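Local coordinates for DUF2442 domain-containing protein (Rhodospirillum rubrum ATCC 11170, PDB 3K8R), which is of unknown function but belongs to the DUF2442 family and assembles as a pair of identical chains, at residues A[54-59]-A[86-91]; A[36-41]-A[50-55]; A[28-33]-A[70-75]; A[32-37]-A[63-68]. All coordinates share one frame; numbering follows the deposited sequence.

Contact 1: A[54-59]-A[86-91]; sequences RLAQGL and VDLSLP. With EDO (1,2-ethanediol), chain D.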
loop_
_atom_site.group_PDB
_atom_site.type_symbol
_atom_site.label_atom_id
_atom_site.label_comp_id
_atom_site.label_asym_id
_atom_site.label_seq_id
_atom_site.Cartn_x
_atom_site.Cartn_y
_atom_site.Cartn_z
ATOM N N ARG A 54 -13.587 -2.361 5.613
ATOM C CA ARG A 54 -14.368 -2.665 6.831
ATOM C C ARG A 54 -13.526 -2.703 8.101
ATOM O O ARG A 54 -14.075 -2.858 9.181
ATOM C CB ARG A 54 -15.203 -3.939 6.680
ATOM C CG ARG A 54 -16.298 -3.770 5.648
ATOM C CD ARG A 54 -17.241 -4.944 5.565
ATOM N NE ARG A 54 -18.307 -4.665 4.601
ATOM C CZ ARG A 54 -18.294 -4.998 3.314
ATOM N NH1 ARG A 54 -17.272 -5.655 2.793
ATOM N NH2 ARG A 54 -19.320 -4.673 2.538
ATOM N N LEU A 55 -12.205 -2.573 7.968
ATOM C CA LEU A 55 -11.313 -2.444 9.120
ATOM C C LEU A 55 -11.160 -0.966 9.508
ATOM O O LEU A 55 -10.577 -0.660 10.548
ATOM C CB LEU A 55 -9.923 -3.023 8.828
ATOM C CG LEU A 55 -9.770 -4.535 8.607
ATOM C CD1 LEU A 55 -8.291 -4.879 8.431
ATOM C CD2 LEU A 55 -10.371 -5.336 9.755
ATOM N N ALA A 56 -11.688 -0.064 8.670
ATOM C CA ALA A 56 -11.568 1.385 8.870
ATOM C C ALA A 56 -12.730 1.939 9.652
ATOM O O ALA A 56 -13.876 1.520 9.481
ATOM C CB ALA A 56 -11.476 2.109 7.536
ATOM N N GLN A 57 -12.421 2.918 10.497
ATOM C CA GLN A 57 -13.418 3.553 11.337
ATOM C C GLN A 57 -14.451 4.312 10.522
ATOM O O GLN A 57 -14.129 5.257 9.774
ATOM C CB GLN A 57 -12.758 4.514 12.320
ATOM C CG GLN A 57 -13.765 5.200 13.222
ATOM C CD GLN A 57 -13.126 6.088 14.235
ATOM O OE1 GLN A 57 -12.017 6.586 14.045
ATOM N NE2 GLN A 57 -13.830 6.308 15.329
ATOM N N GLY A 58 -15.700 3.901 10.699
ATOM C CA GLY A 58 -16.827 4.524 10.021
ATOM C C GLY A 58 -17.370 3.709 8.871
ATOM O O GLY A 58 -18.397 4.079 8.318
ATOM N N LEU A 59 -16.685 2.613 8.509
ATOM C CA LEU A 59 -17.106 1.747 7.397
ATOM C C LEU A 59 -17.340 0.276 7.814
ATOM O O LEU A 59 -17.629 -0.572 6.972
ATOM C CB LEU A 59 -16.081 1.820 6.248
ATOM C CG LEU A 59 -15.818 3.176 5.562
ATOM C CD1 LEU A 59 -14.756 3.042 4.476
ATOM C CD2 LEU A 59 -17.090 3.794 4.972
ATOM N N VAL A 86 -17.854 9.794 5.776
ATOM C CA VAL A 86 -16.625 9.218 6.306
ATOM C C VAL A 86 -15.432 9.767 5.530
ATOM O O VAL A 86 -15.484 9.892 4.308
ATOM C CB VAL A 86 -16.646 7.685 6.253
ATOM C CG1 VAL A 86 -15.267 7.124 6.553
ATOM C CG2 VAL A 86 -17.699 7.147 7.226
ATOM N N ASP A 87 -14.380 10.128 6.265
ATOM C CA ASP A 87 -13.133 10.644 5.697
ATOM C C ASP A 87 -11.937 9.906 6.290
ATOM O O ASP A 87 -11.742 9.893 7.499
ATOM C CB ASP A 87 -13.018 12.155 5.914
ATOM C CG ASP A 87 -13.848 12.947 4.920
ATOM O OD1 ASP A 87 -13.882 12.559 3.740
ATOM O OD2 ASP A 87 -14.448 13.968 5.301
ATOM N N LEU A 88 -11.158 9.266 5.434
ATOM C CA LEU A 88 -10.010 8.509 5.889
ATOM C C LEU A 88 -8.777 9.166 5.308
ATOM O O LEU A 88 -8.847 9.795 4.249
ATOM C CB LEU A 88 -10.096 7.052 5.419
ATOM C CG LEU A 88 -11.353 6.252 5.793
ATOM C CD1 LEU A 88 -11.354 4.903 5.078
ATOM C CD2 LEU A 88 -11.498 6.068 7.303
ATOM N N SER A 89 -7.655 9.022 6.010
ATOM C CA SER A 89 -6.370 9.565 5.576
ATOM C C SER A 89 -5.615 8.487 4.841
ATOM O O SER A 89 -5.501 7.392 5.357
ATOM C CB SER A 89 -5.556 9.985 6.795
ATOM O OG SER A 89 -4.214 10.230 6.442
ATOM N N LEU A 90 -5.110 8.769 3.645
ATOM C CA LEU A 90 -4.331 7.761 2.892
ATOM C C LEU A 90 -3.007 7.472 3.608
ATOM O O LEU A 90 -2.667 6.304 3.850
ATOM C CB LEU A 90 -4.090 8.201 1.442
ATOM C CG LEU A 90 -3.195 7.353 0.535
ATOM C CD1 LEU A 90 -3.700 5.906 0.406
ATOM C CD2 LEU A 90 -3.108 8.027 -0.828
ATOM N N PRO A 91 -2.260 8.533 3.970
ATOM C CA PRO A 91 -1.014 8.263 4.684
ATOM C C PRO A 91 -1.252 7.480 5.969
ATOM O O PRO A 91 -0.456 6.595 6.296
ATOM C CB PRO A 91 -0.467 9.659 4.986
ATOM C CG PRO A 91 -1.089 10.549 3.964
ATOM C CD PRO A 91 -2.435 9.971 3.686
HETATM C C1 EDO D . -7.717 8.514 9.624
HETATM O O1 EDO D . -8.132 7.790 8.459
HETATM C C2 EDO D . -6.557 7.800 10.321
HETATM O O2 EDO D . -6.074 6.696 9.534
#
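Leu88 and Val86 of strand 86-89 pack their side chains against the turn at 56-59. Leu88 CD1 touches Ala56 CB at 3.7 Å and Leu59 CD1 at 3.9 Å. Its other methyl, CD2, rests against the backbone, 3.7 Å from Gln57 O. Val86 CG2 meets Leu59 CD2 at 4.1 Å and also faces Gly58 O. Leu59 therefore spends one methyl on each strand residue. Its CG stands anti to the carbonyl carbon (chi1 -61°), which turns the fork toward the strand. No hydrogen bond joins the segments; the contact is apolar packing. An alanine in place of Leu59 would lack both methyls and would probably leave a gap beside Val86 and Leu88.

The backbone sets up this surface. Ala56 to Leu59 form a type II turn, closed by Leu59 N to Ala56 O at 3.2 Å. Gly58 takes a positive phi (104°), where a side chain would press on Gln57 O. Further along, Ser89 N binds O1 of a 1,2-ethanediol at 2.8 Å, a molecule probably from the crystallisation liquor.

The contact lies near the chain centre. Leu59 also touches Leu67 of helix 64-67, and both Leu59 and Leu88 touch Trp81 of strand 78-81.

Contact 2: A[36-41]-A[50-55]; sequences SARVIV and AFPPRL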
loop_
_atom_site.group_PDB
_atom_site.type_symbol
_atom_site.label_atom_id
_atom_site.label_comp_id
_atom_site.label_asym_id
_atom_site.label_seq_id
_atom_site.Cartn_x
_atom_site.Cartn_y
_atom_site.Cartn_z
ATOM N N SER A 36 -12.371 -8.922 -4.326
ATOM C CA SER A 36 -11.433 -9.053 -3.212
ATOM C C SER A 36 -11.844 -8.274 -1.955
ATOM O O SER A 36 -11.093 -8.233 -0.976
ATOM C CB SER A 36 -10.063 -8.563 -3.642
ATOM O OG SER A 36 -10.064 -7.153 -3.725
ATOM N N ALA A 37 -13.025 -7.661 -1.978
ATOM C CA ALA A 37 -13.515 -6.887 -0.841
ATOM C C ALA A 37 -12.522 -5.832 -0.379
ATOM O O ALA A 37 -12.480 -5.524 0.813
ATOM C CB ALA A 37 -13.863 -7.802 0.315
ATOM N N ARG A 38 -11.728 -5.281 -1.304
ATOM C CA ARG A 38 -10.742 -4.242 -0.959
ATOM C C ARG A 38 -10.990 -2.948 -1.722
ATOM O O ARG A 38 -11.656 -2.928 -2.764
ATOM C CB ARG A 38 -9.321 -4.688 -1.325
ATOM C CG ARG A 38 -8.850 -6.000 -0.739
ATOM C CD ARG A 38 -8.643 -5.937 0.766
ATOM N NE ARG A 38 -8.271 -7.251 1.329
ATOM C CZ ARG A 38 -9.109 -8.141 1.893
ATOM N NH1 ARG A 38 -10.414 -7.900 2.013
ATOM N NH2 ARG A 38 -8.632 -9.293 2.361
ATOM N N VAL A 39 -10.429 -1.864 -1.200
ATOM C CA VAL A 39 -10.457 -0.587 -1.890
ATOM C C VAL A 39 -9.083 -0.477 -2.538
ATOM O O VAL A 39 -8.088 -0.401 -1.827
ATOM C CB VAL A 39 -10.660 0.580 -0.926
ATOM C CG1 VAL A 39 -10.600 1.915 -1.676
ATOM C CG2 VAL A 39 -11.976 0.424 -0.181
ATOM N N ILE A 40 -9.013 -0.524 -3.871
ATOM C CA ILE A 40 -7.726 -0.414 -4.585
ATOM C C ILE A 40 -7.427 1.051 -4.922
ATOM O O ILE A 40 -8.251 1.728 -5.563
ATOM C CB ILE A 40 -7.695 -1.258 -5.874
ATOM C CG1 ILE A 40 -7.998 -2.720 -5.551
ATOM C CG2 ILE A 40 -6.336 -1.159 -6.537
ATOM C CD1 ILE A 40 -8.033 -3.608 -6.755
ATOM N N VAL A 41 -6.252 1.521 -4.486
ATOM C CA VAL A 41 -5.821 2.904 -4.677
ATOM C C VAL A 41 -4.587 2.987 -5.572
ATOM O O VAL A 41 -3.520 2.475 -5.222
ATOM C CB VAL A 41 -5.458 3.586 -3.341
ATOM C CG1 VAL A 41 -5.180 5.064 -3.574
ATOM C CG2 VAL A 41 -6.570 3.408 -2.324
ATOM N N ALA A 50 -3.766 -1.310 -1.409
ATOM C CA ALA A 50 -5.089 -1.909 -1.219
ATOM C C ALA A 50 -5.313 -2.126 0.263
ATOM O O ALA A 50 -4.421 -2.635 0.945
ATOM C CB ALA A 50 -5.200 -3.235 -1.966
ATOM N N PHE A 51 -6.483 -1.728 0.762
ATOM C CA PHE A 51 -6.844 -1.953 2.167
ATOM C C PHE A 51 -8.279 -2.440 2.251
ATOM O O PHE A 51 -9.118 -2.028 1.442
ATOM C CB PHE A 51 -6.694 -0.683 2.984
ATOM C CG PHE A 51 -7.663 0.408 2.607
ATOM C CD1 PHE A 51 -7.406 1.249 1.533
ATOM C CD2 PHE A 51 -8.826 0.611 3.344
ATOM C CE1 PHE A 51 -8.303 2.271 1.182
ATOM C CE2 PHE A 51 -9.731 1.632 3.004
ATOM C CZ PHE A 51 -9.467 2.464 1.922
ATOM N N PRO A 52 -8.562 -3.360 3.185
ATOM C CA PRO A 52 -9.942 -3.794 3.385
ATOM C C PRO A 52 -10.659 -2.710 4.175
ATOM O O PRO A 52 -10.363 -2.531 5.352
ATOM C CB PRO A 52 -9.801 -5.064 4.214
ATOM C CG PRO A 52 -8.489 -4.944 4.868
ATOM C CD PRO A 52 -7.614 -4.215 3.913
ATOM N N PRO A 53 -11.603 -2.001 3.538
ATOM C CA PRO A 53 -12.276 -0.856 4.148
ATOM C C PRO A 53 -13.097 -1.135 5.416
ATOM O O PRO A 53 -13.273 -0.217 6.223
ATOM C CB PRO A 53 -13.182 -0.350 3.026
ATOM C CG PRO A 53 -13.514 -1.573 2.263
ATOM C CD PRO A 53 -12.297 -2.450 2.317
ATOM N N ARG A 54 -13.587 -2.361 5.613
ATOM C CA ARG A 54 -14.368 -2.665 6.831
ATOM C C ARG A 54 -13.526 -2.703 8.101
ATOM O O ARG A 54 -14.075 -2.858 9.181
ATOM C CB ARG A 54 -15.203 -3.939 6.680
ATOM C CG ARG A 54 -16.298 -3.770 5.648
ATOM C CD ARG A 54 -17.241 -4.944 5.565
ATOM N NE ARG A 54 -18.307 -4.665 4.601
ATOM C CZ ARG A 54 -18.294 -4.998 3.314
ATOM N NH1 ARG A 54 -17.272 -5.655 2.793
ATOM N NH2 ARG A 54 -19.320 -4.673 2.538
ATOM N N LEU A 55 -12.205 -2.573 7.968
ATOM C CA LEU A 55 -11.313 -2.444 9.120
ATOM C C LEU A 55 -11.160 -0.966 9.508
ATOM O O LEU A 55 -10.577 -0.660 10.548
ATOM C CB LEU A 55 -9.923 -3.023 8.828
ATOM C CG LEU A 55 -9.770 -4.535 8.607
ATOM C CD1 LEU A 55 -8.291 -4.879 8.431
ATOM C CD2 LEU A 55 -10.371 -5.336 9.755
#
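Val39 and Phe51 are a hydrogen-bonded pair of the antiparallel hairpin made by strands 38-43 and 48-51. Val39 N donates to Phe51 O at 3.0 Å and 179°. The return bond, Phe51 N to Val39 O, is weak at 3.3 Å. Ile40 and Ala50 follow as a non-hydrogen-bonded pair.

On the face that carries Val39 and Phe51, Val39 CB sits over the Phe51 ring, 3.9 Å from its centroid, in a CH-pi contact. Phe51 CG lies between the backbone N and the carbonyl carbon (chi1 66°), and this lays the ring alongside Val39. Val41 CG2 comes to the ring edge, 4.1 Å from Phe51 CE1. Val39 CG2 reaches Pro53 CG at 3.5 Å.

Arg38 bends at chi2 (-69°) and passes across Pro52. Pro52 CB lies over a guanidinium face, 3.6 Å from Arg38 NH1. The same NH1 also makes a weak bond to Ala37 O. Ala37 and Arg38 form a G1 bulge opposite Asp33. Ala50 pairs with a strand of the second subunit, so the sheet continues across the interface.

The valines, Phe51 and Pro53 thus make one apolar layer, while Arg38 lies across Pro52 with its CD and one guanidinium face against the ring.

Contact 3: A[28-33]-A[70-75]; sequences AKARYD and VEILGQ. With EDO (1,2-ethanediol), chain C.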
loop_
_atom_site.group_PDB
_atom_site.type_symbol
_atom_site.label_atom_id
_atom_site.label_comp_id
_atom_site.label_asym_id
_atom_site.label_seq_id
_atom_site.Cartn_x
_atom_site.Cartn_y
_atom_site.Cartn_z
ATOM N N ALA A 28 -4.365 8.855 -7.028
ATOM C CA ALA A 28 -4.784 9.289 -8.364
ATOM C C ALA A 28 -6.171 8.700 -8.702
ATOM O O ALA A 28 -7.003 9.351 -9.316
ATOM C CB ALA A 28 -3.758 8.872 -9.393
ATOM N N LYS A 29 -6.410 7.460 -8.290
ATOM C CA LYS A 29 -7.684 6.788 -8.498
ATOM C C LYS A 29 -7.965 5.896 -7.307
ATOM O O LYS A 29 -7.034 5.391 -6.683
ATOM C CB LYS A 29 -7.626 5.913 -9.745
ATOM C CG LYS A 29 -7.512 6.650 -11.071
ATOM C CD LYS A 29 -7.451 5.643 -12.213
ATOM C CE LYS A 29 -7.371 6.305 -13.574
ATOM N NZ LYS A 29 -7.203 5.298 -14.661
ATOM N N ALA A 30 -9.247 5.686 -7.008
ATOM C CA ALA A 30 -9.688 4.822 -5.897
ATOM C C ALA A 30 -10.981 4.082 -6.249
ATOM O O ALA A 30 -11.906 4.668 -6.798
ATOM C CB ALA A 30 -9.902 5.649 -4.663
ATOM N N ARG A 31 -11.058 2.797 -5.927
ATOM C CA ARG A 31 -12.273 2.031 -6.211
ATOM C C ARG A 31 -12.448 0.845 -5.275
ATOM O O ARG A 31 -11.480 0.345 -4.696
ATOM C CB ARG A 31 -12.249 1.520 -7.651
ATOM C CG ARG A 31 -11.263 0.398 -7.916
ATOM C CD ARG A 31 -11.241 0.011 -9.386
ATOM N NE ARG A 31 -10.488 -1.226 -9.641
ATOM C CZ ARG A 31 -9.164 -1.316 -9.749
ATOM N NH1 ARG A 31 -8.390 -0.245 -9.593
ATOM N NH2 ARG A 31 -8.600 -2.495 -9.995
ATOM N N TYR A 32 -13.686 0.401 -5.120
ATOM C CA TYR A 32 -13.936 -0.778 -4.325
ATOM C C TYR A 32 -14.010 -1.961 -5.285
ATOM O O TYR A 32 -14.685 -1.907 -6.311
ATOM C CB TYR A 32 -15.223 -0.655 -3.524
ATOM C CG TYR A 32 -15.519 -1.871 -2.664
ATOM C CD1 TYR A 32 -14.767 -2.147 -1.525
ATOM C CD2 TYR A 32 -16.560 -2.732 -2.980
ATOM C CE1 TYR A 32 -15.040 -3.255 -0.745
ATOM C CE2 TYR A 32 -16.839 -3.833 -2.200
ATOM C CZ TYR A 32 -16.079 -4.087 -1.086
ATOM O OH TYR A 32 -16.370 -5.182 -0.317
ATOM N N ASP A 33 -13.271 -3.010 -4.966
ATOM C CA ASP A 33 -13.263 -4.212 -5.755
ATOM C C ASP A 33 -14.103 -5.202 -4.948
ATOM O O ASP A 33 -13.719 -5.610 -3.852
ATOM C CB ASP A 33 -11.822 -4.686 -5.942
ATOM C CG ASP A 33 -11.726 -5.982 -6.679
ATOM O OD1 ASP A 33 -12.342 -6.123 -7.747
ATOM O OD2 ASP A 33 -11.013 -6.874 -6.193
ATOM N N VAL A 70 -16.612 5.581 -2.967
ATOM C CA VAL A 70 -15.346 6.200 -2.605
ATOM C C VAL A 70 -14.942 7.253 -3.613
ATOM O O VAL A 70 -15.111 7.061 -4.812
ATOM C CB VAL A 70 -14.217 5.185 -2.464
ATOM C CG1 VAL A 70 -13.989 4.451 -3.781
ATOM C CG2 VAL A 70 -12.938 5.887 -1.977
ATOM N N GLU A 71 -14.446 8.372 -3.081
ATOM C CA GLU A 71 -13.982 9.543 -3.838
ATOM C C GLU A 71 -12.651 10.033 -3.272
ATOM O O GLU A 71 -12.357 9.819 -2.098
ATOM C CB GLU A 71 -14.969 10.704 -3.696
ATOM C CG GLU A 71 -16.235 10.620 -4.503
ATOM C CD GLU A 71 -17.103 11.857 -4.316
ATOM O OE1 GLU A 71 -17.631 12.091 -3.204
ATOM O OE2 GLU A 71 -17.269 12.601 -5.297
ATOM N N ILE A 72 -11.864 10.709 -4.104
ATOM C CA ILE A 72 -10.582 11.268 -3.676
ATOM C C ILE A 72 -10.773 12.758 -3.397
ATOM O O ILE A 72 -11.304 13.489 -4.229
ATOM C CB ILE A 72 -9.481 11.074 -4.747
ATOM C CG1 ILE A 72 -9.282 9.585 -5.042
ATOM C CG2 ILE A 72 -8.173 11.690 -4.289
ATOM C CD1 ILE A 72 -8.341 9.303 -6.208
ATOM N N LEU A 73 -10.374 13.189 -2.205
ATOM C CA LEU A 73 -10.425 14.607 -1.833
ATOM C C LEU A 73 -9.092 14.989 -1.180
ATOM O O LEU A 73 -8.316 14.127 -0.790
ATOM C CB LEU A 73 -11.641 14.929 -0.941
ATOM C CG LEU A 73 -13.037 14.984 -1.610
ATOM C CD1 LEU A 73 -14.107 15.212 -0.553
ATOM C CD2 LEU A 73 -13.165 16.052 -2.722
ATOM N N GLY A 74 -8.826 16.282 -1.070
ATOM C CA GLY A 74 -7.528 16.770 -0.589
ATOM C C GLY A 74 -6.711 16.845 -1.866
ATOM O O GLY A 74 -7.187 16.368 -2.909
ATOM N N GLN A 75 -5.521 17.455 -1.841
ATOM C CA GLN A 75 -4.692 17.451 -3.055
ATOM C C GLN A 75 -4.831 16.005 -3.581
ATOM O O GLN A 75 -5.004 15.776 -4.778
ATOM C CB GLN A 75 -3.237 17.859 -2.770
HETATM C C1 EDO C . -4.532 -2.569 -9.770
HETATM O O1 EDO C . -4.953 -3.931 -9.941
HETATM C C2 EDO C . -5.071 -1.723 -10.923
HETATM O O2 EDO C . -5.707 -0.553 -10.395
#
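Ile72 lays its CD1 methyl over the peptide between Ala28 and Lys29, 3.4 Å from Ala28 C. Its CG1 is anti to the carbonyl carbon (chi1 -59°), and the chain runs on extended to bring the tip there. Ile72 CG1 also meets Ala30 CB at 4.0 Å.

Val70 covers the next step of the strand. Its CG2 is 4.1 Å from Ala30 CB. Its CG1 lies on the main chain, 3.7 Å from Ala30 O and 3.8 Å from Arg31 CA. Ala30 is thus the one residue of 28-33 whose side chain faces both Val70 and Ile72. Leu79 of strand 78-81 packs on Ala30 too, and Trp81 on Val70.

The touching parts, 28-32 and 70-72, run nearly antiparallel (172°), yet they belong to different sheets. Strand 27-33 pairs with 38-43, and 71-73 pairs with 78-81. A classic bulge at Ala28 and Lys29 faces Asp42.

Lys29, Arg31 and Glu71 leave the backbone on the side away from the contact. Arg31 NH1 binds O2 of a 1,2-ethanediol at 2.8 Å, and Asp42 OD1 binds the same molecule.

The contact is apolar: methyls of Val70 and Ile72 rest on Ala30 and on the backbone of 28-31, joining the two sheets without a hydrogen bond.

Contact 4: A[32-37]-A[63-68]; sequences YDRSSA and SDDQLC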
loop_
_atom_site.group_PDB
_atom_site.type_symbol
_atom_site.label_atom_id
_atom_site.label_comp_id
_atom_site.label_asym_id
_atom_site.label_seq_id
_atom_site.Cartn_x
_atom_site.Cartn_y
_atom_site.Cartn_z
ATOM N N TYR A 32 -13.686 0.401 -5.120
ATOM C CA TYR A 32 -13.936 -0.778 -4.325
ATOM C C TYR A 32 -14.010 -1.961 -5.285
ATOM O O TYR A 32 -14.685 -1.907 -6.311
ATOM C CB TYR A 32 -15.223 -0.655 -3.524
ATOM C CG TYR A 32 -15.519 -1.871 -2.664
ATOM C CD1 TYR A 32 -14.767 -2.147 -1.525
ATOM C CD2 TYR A 32 -16.560 -2.732 -2.980
ATOM C CE1 TYR A 32 -15.040 -3.255 -0.745
ATOM C CE2 TYR A 32 -16.839 -3.833 -2.200
ATOM C CZ TYR A 32 -16.079 -4.087 -1.086
ATOM O OH TYR A 32 -16.370 -5.182 -0.317
ATOM N N ASP A 33 -13.271 -3.010 -4.966
ATOM C CA ASP A 33 -13.263 -4.212 -5.755
ATOM C C ASP A 33 -14.103 -5.202 -4.948
ATOM O O ASP A 33 -13.719 -5.610 -3.852
ATOM C CB ASP A 33 -11.822 -4.686 -5.942
ATOM C CG ASP A 33 -11.726 -5.982 -6.679
ATOM O OD1 ASP A 33 -12.342 -6.123 -7.747
ATOM O OD2 ASP A 33 -11.013 -6.874 -6.193
ATOM N N ARG A 34 -15.268 -5.561 -5.470
ATOM C CA ARG A 34 -16.146 -6.494 -4.781
ATOM C C ARG A 34 -15.518 -7.869 -4.673
ATOM O O ARG A 34 -15.650 -8.533 -3.638
ATOM C CB ARG A 34 -17.474 -6.627 -5.513
ATOM C CG ARG A 34 -18.196 -5.336 -5.625
ATOM C CD ARG A 34 -19.626 -5.510 -6.033
ATOM N NE ARG A 34 -20.271 -4.214 -5.954
ATOM C CZ ARG A 34 -21.571 -3.996 -6.047
ATOM N NH1 ARG A 34 -22.408 -5.002 -6.244
ATOM N NH2 ARG A 34 -22.034 -2.757 -5.946
ATOM N N SER A 35 -14.844 -8.290 -5.742
ATOM C CA SER A 35 -14.200 -9.598 -5.787
ATOM C C SER A 35 -13.304 -9.841 -4.574
ATOM O O SER A 35 -13.471 -10.839 -3.873
ATOM C CB SER A 35 -13.376 -9.741 -7.062
ATOM O OG SER A 35 -12.758 -11.020 -7.117
ATOM N N SER A 36 -12.371 -8.922 -4.326
ATOM C CA SER A 36 -11.433 -9.053 -3.212
ATOM C C SER A 36 -11.844 -8.274 -1.955
ATOM O O SER A 36 -11.093 -8.233 -0.976
ATOM C CB SER A 36 -10.063 -8.563 -3.642
ATOM O OG SER A 36 -10.064 -7.153 -3.725
ATOM N N ALA A 37 -13.025 -7.661 -1.978
ATOM C CA ALA A 37 -13.515 -6.887 -0.841
ATOM C C ALA A 37 -12.522 -5.832 -0.379
ATOM O O ALA A 37 -12.480 -5.524 0.813
ATOM C CB ALA A 37 -13.863 -7.802 0.315
ATOM N N SER A 63 -22.250 -1.487 3.113
ATOM C CA SER A 63 -22.473 -2.539 2.134
ATOM C C SER A 63 -21.540 -2.352 0.950
ATOM O O SER A 63 -20.985 -1.282 0.760
ATOM C CB SER A 63 -23.912 -2.493 1.639
ATOM O OG SER A 63 -24.166 -1.282 0.945
ATOM N N ASP A 64 -21.373 -3.396 0.148
ATOM C CA ASP A 64 -20.557 -3.294 -1.061
ATOM C C ASP A 64 -21.007 -2.068 -1.835
ATOM O O ASP A 64 -20.189 -1.203 -2.124
ATOM C CB ASP A 64 -20.661 -4.557 -1.923
ATOM C CG ASP A 64 -19.899 -5.728 -1.331
ATOM O OD1 ASP A 64 -19.348 -5.582 -0.219
ATOM O OD2 ASP A 64 -19.833 -6.786 -1.982
ATOM N N ASP A 65 -22.306 -1.977 -2.128
ATOM C CA ASP A 65 -22.861 -0.817 -2.833
ATOM C C ASP A 65 -22.360 0.492 -2.235
ATOM O O ASP A 65 -21.836 1.344 -2.948
ATOM C CB ASP A 65 -24.391 -0.825 -2.806
ATOM C CG ASP A 65 -25.005 -1.705 -3.882
ATOM O OD1 ASP A 65 -24.274 -2.388 -4.628
ATOM O OD2 ASP A 65 -26.249 -1.691 -4.001
ATOM N N GLN A 66 -22.502 0.644 -0.927
ATOM C CA GLN A 66 -22.058 1.871 -0.272
ATOM C C GLN A 66 -20.561 2.111 -0.376
ATOM O O GLN A 66 -20.128 3.251 -0.445
ATOM C CB GLN A 66 -22.474 1.872 1.192
ATOM C CG GLN A 66 -23.968 1.935 1.340
ATOM C CD GLN A 66 -24.417 1.979 2.764
ATOM O OE1 GLN A 66 -23.846 1.323 3.636
ATOM N NE2 GLN A 66 -25.468 2.748 3.015
ATOM N N LEU A 67 -19.772 1.044 -0.387
ATOM C CA LEU A 67 -18.315 1.180 -0.447
ATOM C C LEU A 67 -17.825 1.733 -1.785
ATOM O O LEU A 67 -16.832 2.451 -1.826
ATOM C CB LEU A 67 -17.630 -0.147 -0.094
ATOM C CG LEU A 67 -17.722 -0.509 1.395
ATOM C CD1 LEU A 67 -17.286 -1.933 1.622
ATOM C CD2 LEU A 67 -16.893 0.453 2.246
ATOM N N CYS A 68 -18.543 1.434 -2.861
ATOM C CA CYS A 68 -18.202 1.933 -4.196
ATOM C C CYS A 68 -18.243 3.437 -4.356
ATOM O O CYS A 68 -17.681 3.958 -5.305
ATOM C CB CYS A 68 -19.168 1.361 -5.212
ATOM S SG CYS A 68 -19.096 -0.400 -5.221
#
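Tyr32 presents a ring face to Leu67. Leu67 CB stands 3.8 Å from the ring centroid and 15° off the ring normal, a CH-pi contact. Leu67 CD1 continues over the same ring and meets Tyr32 CE1 at 3.5 Å. Tyr32 CG is anti to the backbone N (chi1 -180°), which carries the ring from the strand end across to the helix. Cys68 SG approaches obliquely, 5.4 Å from the centroid, in a sulfur-aromatic contact. At the phenol end, Tyr32 OH lies 3.0 Å from Asp64 OD1. Arg54 reaches both groups: its NH1 hydrogen-bonds to the hydroxyl and its NH2 forms a salt bridge with Asp64 OD1. With Tyr32 cut back to alanine, the ring and hydroxyl go, which would probably open a gap against Leu67 and leave Arg54 NH1 without its hydroxyl partner.

Arg34 is extended from CG to NE and reaches across to the first turn of helix 64-67. Its NH2 forms a salt bridge with Asp65 OD1 at 2.6 Å, though the hydrogen bond within it is weak. The guanidinium and carboxylate planes are 43° apart. Asp64 CB lies over a guanidinium face, and Cys68 SG sits at its edge in plane, 3.8 Å from Arg34 NH2.

Local side-chain bonds brace each segment. Asp33 OD2 accepts from Ser36 OG at 2.7 Å with its anti lone pair, and from Ser36 N above the carboxylate plane. Ser63 and Gln66 form a capping box. The contact packs a strand end with its Asx motif against a short capped helix, with the Tyr32 ring on Leu67 as the main apolar join.

Contacts 2, 3 and 4 all use the sheet of strands 27-33, 38-43 and 48-51. Contacts 1 and 3 bring in the second sheet, 71-73, 78-81 and 86-89. Contacts 3 and 4 start on the same strand, 27-33, while contact 2 follows on the adjoining hairpin. Segment 54-59 of contact 1 overlaps the end of contact 2 at 54-55. Centres lie from about 8 Å (contacts 2 and 4) to about 14 Å (contacts 1 and 4) apart. Arg54, in the overlap of the segments of contacts 1 and 2, connects them to contact 4. Together the contacts tie two small sheets and helix 64-67 into one compact unit, the DUF2442 domain.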